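Local coordinates for intracellular sulfur oxidation protein DsrF (Allochromatium vinosum, PDB 2HY5) that is of uncertain function but could take part in the oxidation of intracellular sulfur, in an assembly with DsrE and DsrH, at residues 92-97 with 113-118; 8-13 with 27-32; 53-58 with 62-67; 46-51 with 84-89; 78-83 with 98-103. One frame throughout, in Å; residues are numbered along the deposited sequence.

Interaction 1 of 5, residues 92-97 with 113-118; sequences LTQDDL and NIVEVI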
# COMPACT_ATOMS: atom_id res chain seq x y z
N LEU B 92 7.66 21.74 -10.45
CA LEU B 92 9.06 21.43 -10.70
C LEU B 92 9.44 21.73 -12.14
O LEU B 92 8.58 21.79 -13.02
CB LEU B 92 9.34 19.96 -10.41
CG LEU B 92 9.06 19.42 -9.00
CD1 LEU B 92 9.34 17.93 -8.99
CD2 LEU B 92 9.93 20.14 -7.98
N THR B 93 10.73 21.92 -12.37
CA THR B 93 11.24 22.16 -13.71
C THR B 93 12.41 21.19 -13.86
O THR B 93 12.81 20.57 -12.88
CB THR B 93 11.75 23.61 -13.88
OG1 THR B 93 12.95 23.79 -13.12
CG2 THR B 93 10.70 24.59 -13.40
N GLN B 94 12.95 21.06 -15.06
CA GLN B 94 14.06 20.14 -15.24
C GLN B 94 15.24 20.53 -14.36
O GLN B 94 16.09 19.70 -14.03
CB GLN B 94 14.48 20.06 -16.71
CG GLN B 94 15.70 19.16 -16.94
CD GLN B 94 15.65 18.40 -18.25
OE1 GLN B 94 15.32 18.96 -19.29
NE2 GLN B 94 16.01 17.12 -18.20
N ASP B 95 15.29 21.80 -13.95
CA ASP B 95 16.37 22.28 -13.10
C ASP B 95 16.33 21.66 -11.70
O ASP B 95 17.31 21.72 -10.96
CB ASP B 95 16.31 23.81 -12.97
CG ASP B 95 16.91 24.52 -14.17
OD1 ASP B 95 16.48 24.25 -15.31
OD2 ASP B 95 17.83 25.35 -13.98
N ASP B 96 15.20 21.06 -11.34
CA ASP B 96 15.05 20.42 -10.04
C ASP B 96 15.48 18.96 -10.05
O ASP B 96 15.55 18.31 -9.01
CB ASP B 96 13.59 20.48 -9.58
CG ASP B 96 13.14 21.88 -9.23
OD1 ASP B 96 12.24 22.40 -9.92
OD2 ASP B 96 13.68 22.46 -8.27
N LEU B 97 15.78 18.45 -11.24
CA LEU B 97 16.16 17.05 -11.38
C LEU B 97 17.66 16.85 -11.56
O LEU B 97 18.38 17.76 -11.96
CB LEU B 97 15.43 16.44 -12.58
CG LEU B 97 13.92 16.73 -12.60
CD1 LEU B 97 13.32 16.18 -13.88
CD2 LEU B 97 13.26 16.12 -11.37
N ASN B 113 23.91 14.95 -19.90
CA ASN B 113 22.60 14.58 -19.38
C ASN B 113 21.70 14.04 -20.48
O ASN B 113 21.53 14.67 -21.52
CB ASN B 113 21.94 15.79 -18.71
CG ASN B 113 20.61 15.45 -18.06
OD1 ASN B 113 20.36 14.31 -17.68
ND2 ASN B 113 19.74 16.45 -17.92
N ILE B 114 21.13 12.87 -20.24
CA ILE B 114 20.23 12.27 -21.21
C ILE B 114 18.78 12.27 -20.74
O ILE B 114 17.89 11.80 -21.44
CB ILE B 114 20.67 10.83 -21.57
CG1 ILE B 114 21.01 10.02 -20.32
CG2 ILE B 114 21.89 10.88 -22.48
CD1 ILE B 114 19.84 9.75 -19.41
N VAL B 115 18.54 12.82 -19.55
CA VAL B 115 17.17 12.88 -19.04
C VAL B 115 16.39 13.83 -19.94
O VAL B 115 16.75 15.00 -20.11
CB VAL B 115 17.13 13.42 -17.59
CG1 VAL B 115 15.68 13.58 -17.14
CG2 VAL B 115 17.85 12.46 -16.66
N GLU B 116 15.32 13.31 -20.54
CA GLU B 116 14.50 14.10 -21.44
C GLU B 116 13.07 14.30 -20.96
O GLU B 116 12.37 13.34 -20.65
CB GLU B 116 14.48 13.45 -22.82
CG GLU B 116 13.56 14.14 -23.80
CD GLU B 116 13.65 13.57 -25.20
OE1 GLU B 116 13.35 12.37 -25.38
OE2 GLU B 116 14.03 14.32 -26.12
N VAL B 117 12.64 15.56 -20.92
CA VAL B 117 11.28 15.90 -20.52
C VAL B 117 10.41 15.83 -21.77
O VAL B 117 10.72 16.45 -22.79
CB VAL B 117 11.23 17.31 -19.91
CG1 VAL B 117 9.80 17.70 -19.60
CG2 VAL B 117 12.08 17.35 -18.65
N ILE B 118 9.33 15.06 -21.69
CA ILE B 118 8.43 14.88 -22.82
C ILE B 118 6.96 15.15 -22.52
O ILE B 118 6.52 15.09 -21.37
CB ILE B 118 8.54 13.46 -23.40
CG1 ILE B 118 8.24 12.43 -22.31
CG2 ILE B 118 9.92 13.26 -24.00
CD1 ILE B 118 8.13 10.99 -22.83
O HOH W 1 17.88 16.47 -15.81

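Interaction 2 of 5, residues 8-13 with 27-32; sequences FMYLNR and EVVLIG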
# COMPACT_ATOMS: atom_id res chain seq x y z
N PHE B 8 11.64 -2.88 -23.66
CA PHE B 8 11.18 -2.90 -22.28
C PHE B 8 11.03 -1.50 -21.69
O PHE B 8 11.94 -0.67 -21.82
CB PHE B 8 12.15 -3.68 -21.39
CG PHE B 8 12.10 -5.17 -21.59
CD1 PHE B 8 13.06 -5.99 -21.01
CD2 PHE B 8 11.08 -5.76 -22.33
CE1 PHE B 8 13.01 -7.37 -21.16
CE2 PHE B 8 11.02 -7.14 -22.49
CZ PHE B 8 11.99 -7.95 -21.91
N MET B 9 9.89 -1.24 -21.06
CA MET B 9 9.65 0.05 -20.42
C MET B 9 9.57 -0.16 -18.91
O MET B 9 8.93 -1.10 -18.45
CB MET B 9 8.34 0.69 -20.88
CG MET B 9 7.97 1.94 -20.08
SD MET B 9 6.39 2.72 -20.50
CE MET B 9 6.84 3.59 -21.96
N TYR B 10 10.24 0.71 -18.16
CA TYR B 10 10.21 0.65 -16.71
C TYR B 10 9.39 1.86 -16.29
O TYR B 10 9.85 2.99 -16.40
CB TYR B 10 11.63 0.75 -16.15
CG TYR B 10 12.43 -0.50 -16.39
CD1 TYR B 10 12.37 -1.57 -15.49
CD2 TYR B 10 13.22 -0.65 -17.53
CE1 TYR B 10 13.07 -2.74 -15.72
CE2 TYR B 10 13.93 -1.82 -17.77
CZ TYR B 10 13.85 -2.87 -16.86
OH TYR B 10 14.55 -4.04 -17.08
N LEU B 11 8.16 1.61 -15.84
CA LEU B 11 7.24 2.67 -15.44
C LEU B 11 7.31 3.00 -13.96
O LEU B 11 6.80 2.26 -13.12
CB LEU B 11 5.81 2.26 -15.80
CG LEU B 11 4.67 3.21 -15.46
CD1 LEU B 11 4.85 4.52 -16.20
CD2 LEU B 11 3.35 2.57 -15.84
N ASN B 12 7.95 4.14 -13.65
CA ASN B 12 8.10 4.61 -12.28
C ASN B 12 7.08 5.70 -11.97
O ASN B 12 7.11 6.77 -12.57
CB ASN B 12 9.52 5.16 -12.08
CG ASN B 12 10.56 4.07 -12.10
OD1 ASN B 12 10.46 3.09 -11.36
ND2 ASN B 12 11.57 4.23 -12.95
N ARG B 13 6.20 5.43 -11.01
CA ARG B 13 5.16 6.39 -10.66
C ARG B 13 5.05 6.73 -9.18
O ARG B 13 4.20 7.53 -8.79
CB ARG B 13 3.79 5.87 -11.14
CG ARG B 13 3.66 5.78 -12.65
CD ARG B 13 2.28 5.25 -13.05
NE ARG B 13 1.21 6.04 -12.46
CZ ARG B 13 0.32 5.57 -11.59
NH1 ARG B 13 0.37 4.30 -11.21
NH2 ARG B 13 -0.61 6.37 -11.10
N GLU B 27 16.70 -1.38 -8.93
CA GLU B 27 17.49 -2.61 -8.89
C GLU B 27 17.24 -3.46 -10.15
O GLU B 27 18.17 -4.07 -10.68
CB GLU B 27 17.14 -3.43 -7.65
CG GLU B 27 17.72 -2.90 -6.35
CD GLU B 27 19.17 -3.30 -6.15
OE1 GLU B 27 19.47 -3.92 -5.11
OE2 GLU B 27 20.00 -2.99 -7.04
N VAL B 28 16.00 -3.49 -10.61
CA VAL B 28 15.65 -4.27 -11.80
C VAL B 28 16.29 -3.68 -13.05
O VAL B 28 16.77 -4.42 -13.92
CB VAL B 28 14.11 -4.32 -12.01
CG1 VAL B 28 13.80 -5.19 -13.23
CG2 VAL B 28 13.43 -4.89 -10.78
N VAL B 29 16.31 -2.36 -13.15
CA VAL B 29 16.91 -1.71 -14.31
C VAL B 29 18.39 -2.07 -14.42
O VAL B 29 18.87 -2.37 -15.50
CB VAL B 29 16.78 -0.17 -14.23
CG1 VAL B 29 17.50 0.48 -15.41
CG2 VAL B 29 15.31 0.22 -14.23
N LEU B 30 19.09 -2.06 -13.29
CA LEU B 30 20.52 -2.38 -13.28
C LEU B 30 20.74 -3.83 -13.71
O LEU B 30 21.64 -4.13 -14.49
CB LEU B 30 21.11 -2.15 -11.89
CG LEU B 30 20.97 -0.74 -11.31
CD1 LEU B 30 21.65 -0.67 -9.95
CD2 LEU B 30 21.57 0.28 -12.26
N ILE B 31 19.90 -4.72 -13.19
CA ILE B 31 20.00 -6.14 -13.52
C ILE B 31 19.68 -6.38 -15.00
O ILE B 31 20.36 -7.16 -15.67
CB ILE B 31 19.02 -6.97 -12.65
CG1 ILE B 31 19.49 -6.99 -11.20
CG2 ILE B 31 18.88 -8.38 -13.21
CD1 ILE B 31 20.80 -7.73 -10.99
N GLY B 32 18.65 -5.71 -15.49
CA GLY B 32 18.25 -5.89 -16.88
C GLY B 32 19.28 -5.42 -17.90
O GLY B 32 19.22 -5.81 -19.06

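Interaction 3 of 5, residues 53-58 with 62-67; sequences RGQDTK and MKNFSP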
# COMPACT_ATOMS: atom_id res chain seq x y z
N ARG B 53 17.08 16.55 -7.18
CA ARG B 53 18.48 16.72 -6.82
C ARG B 53 18.61 17.15 -5.36
O ARG B 53 17.66 17.66 -4.77
CB ARG B 53 19.13 17.77 -7.73
CG ARG B 53 18.56 19.16 -7.55
CD ARG B 53 18.88 20.09 -8.72
NE ARG B 53 20.31 20.18 -9.02
CZ ARG B 53 20.96 19.35 -9.84
NH1 ARG B 53 20.31 18.37 -10.45
NH2 ARG B 53 22.26 19.52 -10.05
N GLY B 54 19.77 16.90 -4.78
CA GLY B 54 20.02 17.30 -3.40
C GLY B 54 19.34 16.55 -2.28
O GLY B 54 19.11 17.11 -1.20
N GLN B 55 19.01 15.28 -2.50
CA GLN B 55 18.38 14.49 -1.46
C GLN B 55 19.39 14.24 -0.34
O GLN B 55 20.55 13.91 -0.61
CB GLN B 55 17.89 13.16 -2.04
CG GLN B 55 16.68 13.30 -2.95
CD GLN B 55 16.30 11.99 -3.62
OE1 GLN B 55 16.77 10.92 -3.23
NE2 GLN B 55 15.44 12.07 -4.63
N ASP B 56 18.95 14.41 0.90
CA ASP B 56 19.80 14.21 2.09
C ASP B 56 18.98 13.40 3.09
O ASP B 56 18.06 13.92 3.72
CB ASP B 56 20.18 15.56 2.70
CG ASP B 56 21.01 15.42 3.97
OD1 ASP B 56 21.48 16.45 4.49
OD2 ASP B 56 21.20 14.28 4.44
N THR B 57 19.33 12.13 3.25
CA THR B 57 18.59 11.22 4.12
C THR B 57 19.11 10.97 5.54
O THR B 57 18.59 10.10 6.23
CB THR B 57 18.47 9.85 3.46
OG1 THR B 57 19.78 9.28 3.31
CG2 THR B 57 17.82 9.99 2.08
N LYS B 58 20.11 11.72 5.98
CA LYS B 58 20.63 11.50 7.33
C LYS B 58 19.58 11.69 8.42
O LYS B 58 19.64 11.06 9.48
CB LYS B 58 21.83 12.41 7.58
CG LYS B 58 23.03 12.09 6.70
CD LYS B 58 24.24 12.94 7.06
CE LYS B 58 25.45 12.56 6.22
NZ LYS B 58 26.65 13.37 6.59
N MET B 62 17.97 6.52 6.78
CA MET B 62 18.01 5.62 5.63
C MET B 62 19.16 5.97 4.70
O MET B 62 19.60 7.12 4.65
CB MET B 62 16.73 5.73 4.80
CG MET B 62 15.50 5.14 5.41
SD MET B 62 14.19 5.25 4.18
CE MET B 62 14.53 3.80 3.20
N LYS B 63 19.64 4.99 3.95
CA LYS B 63 20.72 5.23 3.01
C LYS B 63 20.14 6.01 1.83
O LYS B 63 19.03 5.75 1.38
CB LYS B 63 21.31 3.92 2.50
CG LYS B 63 22.39 4.11 1.45
CD LYS B 63 22.78 2.79 0.81
CE LYS B 63 23.77 3.00 -0.33
NZ LYS B 63 24.00 1.74 -1.09
N ASN B 64 20.91 6.98 1.35
CA ASN B 64 20.52 7.81 0.22
C ASN B 64 20.89 7.03 -1.04
O ASN B 64 22.07 6.87 -1.34
CB ASN B 64 21.29 9.13 0.31
CG ASN B 64 20.91 10.11 -0.78
OD1 ASN B 64 21.26 11.29 -0.70
ND2 ASN B 64 20.22 9.64 -1.80
N PHE B 65 19.89 6.53 -1.77
CA PHE B 65 20.18 5.76 -2.98
C PHE B 65 20.13 6.57 -4.26
O PHE B 65 20.36 6.04 -5.35
CB PHE B 65 19.24 4.55 -3.10
CG PHE B 65 17.79 4.90 -3.31
CD1 PHE B 65 16.95 5.13 -2.22
CD2 PHE B 65 17.25 4.98 -4.59
CE1 PHE B 65 15.60 5.43 -2.41
CE2 PHE B 65 15.90 5.28 -4.79
CZ PHE B 65 15.07 5.51 -3.70
N SER B 66 19.86 7.87 -4.14
CA SER B 66 19.77 8.74 -5.30
C SER B 66 20.98 8.68 -6.25
O SER B 66 20.82 8.74 -7.46
CB SER B 66 19.53 10.19 -4.87
OG SER B 66 20.64 10.71 -4.17
N PRO B 67 22.20 8.57 -5.70
CA PRO B 67 23.38 8.52 -6.58
C PRO B 67 23.29 7.44 -7.67
O PRO B 67 23.83 7.59 -8.76
CB PRO B 67 24.53 8.27 -5.61
CG PRO B 67 24.07 9.00 -4.38
CD PRO B 67 22.62 8.59 -4.29
O HOH W 2 19.42 13.68 -5.05

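Interaction 4 of 5, residues 46-51 with 84-89; sequences DGVYQL and RDSLEA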
# COMPACT_ATOMS: atom_id res chain seq x y z
N ASP B 46 4.03 10.82 -9.42
CA ASP B 46 5.00 11.00 -8.34
C ASP B 46 6.36 10.40 -8.64
O ASP B 46 7.32 10.63 -7.90
CB ASP B 46 4.47 10.45 -7.01
CG ASP B 46 3.48 11.38 -6.33
OD1 ASP B 46 3.41 12.57 -6.73
OD2 ASP B 46 2.79 10.93 -5.40
N GLY B 47 6.45 9.64 -9.72
CA GLY B 47 7.72 9.05 -10.09
C GLY B 47 8.75 10.12 -10.43
O GLY B 47 9.95 9.89 -10.31
N VAL B 48 8.29 11.29 -10.85
CA VAL B 48 9.23 12.35 -11.19
C VAL B 48 10.01 12.80 -9.95
O VAL B 48 11.09 13.35 -10.06
CB VAL B 48 8.54 13.58 -11.84
CG1 VAL B 48 7.74 13.13 -13.07
CG2 VAL B 48 7.64 14.27 -10.83
N TYR B 49 9.44 12.55 -8.77
CA TYR B 49 10.10 12.92 -7.52
C TYR B 49 11.33 12.04 -7.27
O TYR B 49 12.20 12.38 -6.47
CB TYR B 49 9.12 12.79 -6.36
CG TYR B 49 8.19 13.98 -6.19
CD1 TYR B 49 6.84 13.79 -5.92
CD2 TYR B 49 8.68 15.28 -6.24
CE1 TYR B 49 5.99 14.87 -5.71
CE2 TYR B 49 7.84 16.37 -6.02
CZ TYR B 49 6.50 16.16 -5.75
OH TYR B 49 5.68 17.23 -5.51
N GLN B 50 11.39 10.90 -7.95
CA GLN B 50 12.53 10.00 -7.77
C GLN B 50 13.82 10.65 -8.28
O GLN B 50 14.91 10.27 -7.86
CB GLN B 50 12.30 8.69 -8.52
CG GLN B 50 11.22 7.80 -7.94
CD GLN B 50 11.13 6.47 -8.66
OE1 GLN B 50 12.12 5.98 -9.20
NE2 GLN B 50 9.95 5.86 -8.65
N LEU B 51 13.68 11.62 -9.17
CA LEU B 51 14.85 12.28 -9.75
C LEU B 51 15.23 13.64 -9.18
O LEU B 51 16.04 14.34 -9.78
CB LEU B 51 14.69 12.40 -11.26
CG LEU B 51 14.56 11.10 -12.06
CD1 LEU B 51 14.39 11.44 -13.54
CD2 LEU B 51 15.80 10.25 -11.84
N ARG B 84 6.34 15.86 -18.67
CA ARG B 84 6.31 17.30 -18.39
C ARG B 84 5.10 17.75 -17.58
O ARG B 84 5.20 18.66 -16.75
CB ARG B 84 6.39 18.11 -19.69
CG ARG B 84 5.10 18.22 -20.49
CD ARG B 84 5.37 18.87 -21.85
NE ARG B 84 5.91 20.23 -21.74
CZ ARG B 84 5.17 21.32 -21.59
NH1 ARG B 84 3.85 21.23 -21.53
NH2 ARG B 84 5.75 22.51 -21.50
N ASP B 85 3.94 17.13 -17.80
CA ASP B 85 2.75 17.51 -17.06
C ASP B 85 2.90 17.21 -15.57
O ASP B 85 2.44 17.97 -14.72
CB ASP B 85 1.53 16.80 -17.64
CG ASP B 85 1.18 17.29 -19.03
OD1 ASP B 85 0.35 16.65 -19.71
OD2 ASP B 85 1.73 18.33 -19.44
N SER B 86 3.54 16.09 -15.27
CA SER B 86 3.77 15.69 -13.88
C SER B 86 4.68 16.69 -13.17
O SER B 86 4.46 17.03 -12.01
CB SER B 86 4.40 14.30 -13.83
OG SER B 86 3.51 13.34 -14.38
N LEU B 87 5.70 17.16 -13.88
CA LEU B 87 6.62 18.14 -13.31
C LEU B 87 5.87 19.42 -12.98
O LEU B 87 6.02 19.98 -11.90
CB LEU B 87 7.75 18.46 -14.30
CG LEU B 87 8.82 17.39 -14.54
CD1 LEU B 87 9.83 17.91 -15.56
CD2 LEU B 87 9.52 17.07 -13.22
N GLU B 88 5.07 19.90 -13.93
CA GLU B 88 4.30 21.13 -13.74
C GLU B 88 3.33 21.04 -12.58
O GLU B 88 3.21 21.97 -11.77
CB GLU B 88 3.53 21.48 -15.02
CG GLU B 88 2.65 22.72 -14.90
CD GLU B 88 1.80 22.96 -16.12
OE1 GLU B 88 0.98 22.07 -16.47
OE2 GLU B 88 1.94 24.03 -16.74
N ALA B 89 2.61 19.92 -12.49
CA ALA B 89 1.64 19.73 -11.42
C ALA B 89 2.32 19.80 -10.06
O ALA B 89 1.68 20.10 -9.05
CB ALA B 89 0.95 18.38 -11.60

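Interaction 5 of 5, residues 78-83 with 98-103; sequences RRIYVD and VEIAFE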
# COMPACT_ATOMS: atom_id res chain seq x y z
N ARG B 78 20.08 4.62 -22.22
CA ARG B 78 20.19 5.84 -23.01
C ARG B 78 18.89 6.63 -23.01
O ARG B 78 18.89 7.86 -23.13
CB ARG B 78 20.57 5.47 -24.45
CG ARG B 78 20.58 6.62 -25.45
CD ARG B 78 21.68 7.61 -25.15
NE ARG B 78 21.85 8.58 -26.24
CZ ARG B 78 22.38 8.29 -27.42
NH1 ARG B 78 22.80 7.06 -27.69
NH2 ARG B 78 22.49 9.23 -28.35
N ARG B 79 17.77 5.92 -22.85
CA ARG B 79 16.46 6.55 -22.87
C ARG B 79 15.79 6.68 -21.50
O ARG B 79 15.24 5.72 -20.97
CB ARG B 79 15.53 5.77 -23.81
CG ARG B 79 16.02 5.69 -25.23
CD ARG B 79 16.27 7.08 -25.80
NE ARG B 79 16.81 7.03 -27.16
CZ ARG B 79 17.18 8.09 -27.86
NH1 ARG B 79 17.09 9.30 -27.33
NH2 ARG B 79 17.66 7.95 -29.09
N ILE B 80 15.84 7.89 -20.95
CA ILE B 80 15.24 8.19 -19.66
C ILE B 80 14.28 9.35 -19.90
O ILE B 80 14.70 10.42 -20.33
CB ILE B 80 16.32 8.58 -18.63
CG1 ILE B 80 17.24 7.39 -18.39
CG2 ILE B 80 15.67 9.03 -17.33
CD1 ILE B 80 18.36 7.66 -17.40
N TYR B 81 13.00 9.11 -19.66
CA TYR B 81 11.97 10.12 -19.90
C TYR B 81 11.24 10.59 -18.65
O TYR B 81 11.01 9.82 -17.73
CB TYR B 81 10.94 9.59 -20.89
CG TYR B 81 11.52 9.11 -22.20
CD1 TYR B 81 11.69 7.75 -22.45
CD2 TYR B 81 11.88 10.02 -23.19
CE1 TYR B 81 12.22 7.31 -23.67
CE2 TYR B 81 12.40 9.59 -24.40
CZ TYR B 81 12.56 8.24 -24.64
OH TYR B 81 13.07 7.82 -25.84
N VAL B 82 10.86 11.86 -18.66
CA VAL B 82 10.14 12.47 -17.55
C VAL B 82 8.93 13.21 -18.11
O VAL B 82 9.06 14.03 -19.01
CB VAL B 82 11.03 13.46 -16.78
CG1 VAL B 82 10.27 14.05 -15.61
CG2 VAL B 82 12.28 12.75 -16.30
N ASP B 83 7.75 12.90 -17.58
CA ASP B 83 6.50 13.51 -18.03
C ASP B 83 6.43 14.99 -17.66
O ASP B 83 6.44 15.34 -16.49
CB ASP B 83 5.31 12.77 -17.41
CG ASP B 83 3.98 13.31 -17.89
OD1 ASP B 83 3.73 13.26 -19.12
OD2 ASP B 83 3.18 13.78 -17.05
N VAL B 98 18.11 15.64 -11.24
CA VAL B 98 19.52 15.32 -11.38
C VAL B 98 19.83 15.10 -12.85
O VAL B 98 18.94 14.83 -13.66
CB VAL B 98 19.88 14.02 -10.62
CG1 VAL B 98 19.59 14.17 -9.14
CG2 VAL B 98 19.10 12.84 -11.21
N GLU B 99 21.10 15.24 -13.20
CA GLU B 99 21.53 15.02 -14.57
C GLU B 99 22.09 13.61 -14.60
O GLU B 99 22.71 13.15 -13.64
CB GLU B 99 22.62 16.02 -14.96
CG GLU B 99 22.15 17.46 -14.99
CD GLU B 99 23.22 18.41 -15.47
OE1 GLU B 99 24.26 18.53 -14.79
OE2 GLU B 99 23.03 19.04 -16.54
N ILE B 100 21.85 12.90 -15.70
CA ILE B 100 22.34 11.54 -15.86
C ILE B 100 23.18 11.49 -17.12
O ILE B 100 22.66 11.62 -18.24
CB ILE B 100 21.16 10.55 -15.95
CG1 ILE B 100 20.36 10.60 -14.65
CG2 ILE B 100 21.68 9.14 -16.23
CD1 ILE B 100 19.13 9.68 -14.64
N ALA B 101 24.48 11.31 -16.94
CA ALA B 101 25.42 11.26 -18.05
C ALA B 101 25.40 9.95 -18.82
O ALA B 101 24.97 8.92 -18.30
CB ALA B 101 26.84 11.54 -17.55
N PHE B 102 25.86 10.00 -20.06
CA PHE B 102 25.92 8.82 -20.91
C PHE B 102 27.12 8.92 -21.83
O PHE B 102 27.29 9.92 -22.53
CB PHE B 102 24.64 8.69 -21.74
CG PHE B 102 24.66 7.53 -22.72
CD1 PHE B 102 25.24 7.67 -23.97
CD2 PHE B 102 24.10 6.30 -22.37
CE1 PHE B 102 25.28 6.60 -24.87
CE2 PHE B 102 24.13 5.23 -23.26
CZ PHE B 102 24.72 5.37 -24.51
N GLU B 103 27.95 7.89 -21.82
CA GLU B 103 29.11 7.87 -22.69
C GLU B 103 29.31 6.48 -23.25
O GLU B 103 29.12 5.48 -22.56
CB GLU B 103 30.37 8.32 -21.94
CG GLU B 103 30.92 7.30 -20.95
CD GLU B 103 32.29 7.68 -20.44
OE1 GLU B 103 32.87 6.91 -19.64
OE2 GLU B 103 32.80 8.75 -20.83

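Interaction 1 of 5, residues 92-97 with 113-118
Q94 and V117 mark the closest backbone approach, with their CA atoms 7.3 Å apart, so the 3-10 turn at 94-96 is joined to strand 115-118 by a side chain reaching its backbone, not by backbone-to-backbone pairing. Q94 makes the crossing. Its CG stands anti to the backbone N (chi1 176°), which sends the chain toward the strand, and a bend at chi2 lays the terminal amide alongside V115 and V117. There NE2 donates to the carbonyl O of V115 at 2.9 Å, with an N-H...O angle of 149°. The acceptor lies close to the amide plane of Q94, whereas the donor sits well above the carbonyl plane of V115. Methyl groups border the same amide: CG1 of V115 is 3.7 Å from NE2, and CG2 of V117 is 3.7 Å from OE1. One water accepts from both Q94 NE2, at 3.1 Å, and N113 ND2, at 2.8 Å, and so bridges the two amides. N113 is fixed by its OD1, which takes the backbone N of V115 in an Asx turn and also that of I100. Within the chain's parallel sheet, 115-118 is an outermost strand. The chemistry implies a mixed join at this edge: two acceptors share the NE2 group of Q94, one protein carbonyl and one water, while the valine methyls probably limit how far its amide can swing.

Interaction 2 of 5, residues 8-13 with 27-32
The Y10 ring carries CG2 of V29 over one face and meets CG1 of V28 at its edge, near the ring plane. The face contact is a CH-pi interaction: V29 CG2 lies 3.8 Å from the centroid of the Y10 ring and 16° off its normal. At the edge, Y10 CE1 and V28 CG1 come within 3.6 Å. Y10 CG is anti to its own carbonyl carbon (chi1 -72°), which carries the ring off the strand and onto the helix. Its far end passes G32, where a side chain would be too close: a CB built there would clash with Y10 OH. That hydroxyl is buried with no polar partner in the model, so the residue works here mainly through its ring. Beyond the two segments, F134 stacks on Y10 from strand 132-135. A serine in place of Y10 would probably leave the methyls of V28 and V29 without their aromatic partner and open a gap between strand and helix. The axes of strand 8-12 and helix 27-32 approach to 10.3 Å and run nearly antiparallel, at 164°, as expected where a helix returns across a parallel sheet in the beta-alpha-beta crossover 7-12, 21-32, 38-43.

Interaction 3 of 5, residues 53-58 with 62-67
T57 and M62 form the tight end of this contact, where the OG1 of T57 donates to the carbonyl O of M62 at a short 2.5 Å. The donor is tilted 31° from the carbonyl plane. With chi1 at 64°, OG1 is set between the backbone N and the carbonyl carbon, and CG2 is left to lie 3.9 Å from the CA of N64. T57 is buried, and A68 of the DsrH chain packs on it. Toward the other end a water takes over part of the joining: it accepts from Q55 N at 3.0 Å and makes only a weak link to S66 OG. Q55 OE1 comes within 3.3 Å of the CB of S66, but its hydrogen bond goes to the hydroxyl of Y17. On the outward side D56 and K58 are exposed, and D56 OD2 takes the backbone N of K58 in an Asx turn. Neither segment has regular structure: this is a long loop between strands 38-43 and 79-83, closed on itself at a subunit junction, where K63 salt-bridges D56 of the DsrE chain.

Interaction 4 of 5, residues 46-51 with 84-89
V48 places its CG1 anti to its own carbonyl carbon (chi1 -56°), and from there the methyl meets CB of S86 at 3.6 Å. L87 likewise has CG anti to its carbonyl carbon (chi1 -72°); CD1 continues the chain in extended form (chi2 179°), and the other branch, CD2, is the one that meets V48. This branch comes in at a slant: L87 CD2 lies 3.9 Å from V48 CB and 4.1 Å from V48 CG2. V48 is thus touched along two of its branches, by neighbouring residues on one side of helix 84-89. The CA atoms of V48 and L87 are 6.7 Å apart. The loop residues 46-50 have helical backbone angles without the regular helical bonds, and their turns are held by bonds such as Y49 N to D46 O at 3.0 Å. In this fold, a parallel sheet with helices packed against it, helix 84-89 follows directly on strand 79-83. V82 of that strand lies against both V48 and L87, joining loop, helix and sheet in one buried apolar cluster. The hydroxyl of S86 faces other partners: OG bonds to D83 OD2 and to the backbone N of D45. R90 also packs on V48.

Interaction 5 of 5, residues 78-83 with 98-103
R78 lays its CD over the centre of one face of the F102 ring, 3.6 Å from the ring centroid and only 4° off the normal, a CH-pi contact. The CB of R78 also reaches the ring, 3.8 Å from F102 CE2, and R78 NH1 comes to 3.8 Å from F102 CE1. The guanidinium, tilted 31° to the ring, starts with NE above the rim and runs out past it on the same side, so CD makes the main contact. In the second pair, I80 CD1 meets I100 CD1 at 3.5 Å, the two side chains crossing at about a right angle. R78 CG is anti to the backbone N, and a turn at chi2 (67°) folds CD back over F102. Further out, I114 packs on both I80 and F102, V115 on I100, and the backbone N of I100 is bonded to N113 OD1. E109 touches F102. An alanine in place of F102 would probably strip the methylenes of R78 of their cover and let its guanidinium wander. Chemically, contact between 78-83, where R78 precedes the strand, and 98-103 rests on dispersion and CH-pi attraction, with the guanidinium reaching past the ring, probably toward E109, its weak, long ion-pair partner.

How the interactions relate
From the N terminus, interaction 2 comes first, closing the short connection between strand 7-12 and helix 21-32. Residues 46-51 then open interaction 4, whose partner helix 84-89 comes only after strand 79-83; interaction 3 is a small closure lying wholly within that span. Interaction 5 crosses interaction 4, since 78-83 precedes 84-89 while 98-103 follows it. Interaction 1 crosses interaction 5 in turn, returning the chain to edge strand 115-118. Physical links join them: L51 O to V98 N (2.9 Å) between 4 and 5, I100 O to I114 N (2.8 Å) between 5 and 1. Interactions 1 and 2 lie on opposite sides of the chain's centre, with the sheet common to both.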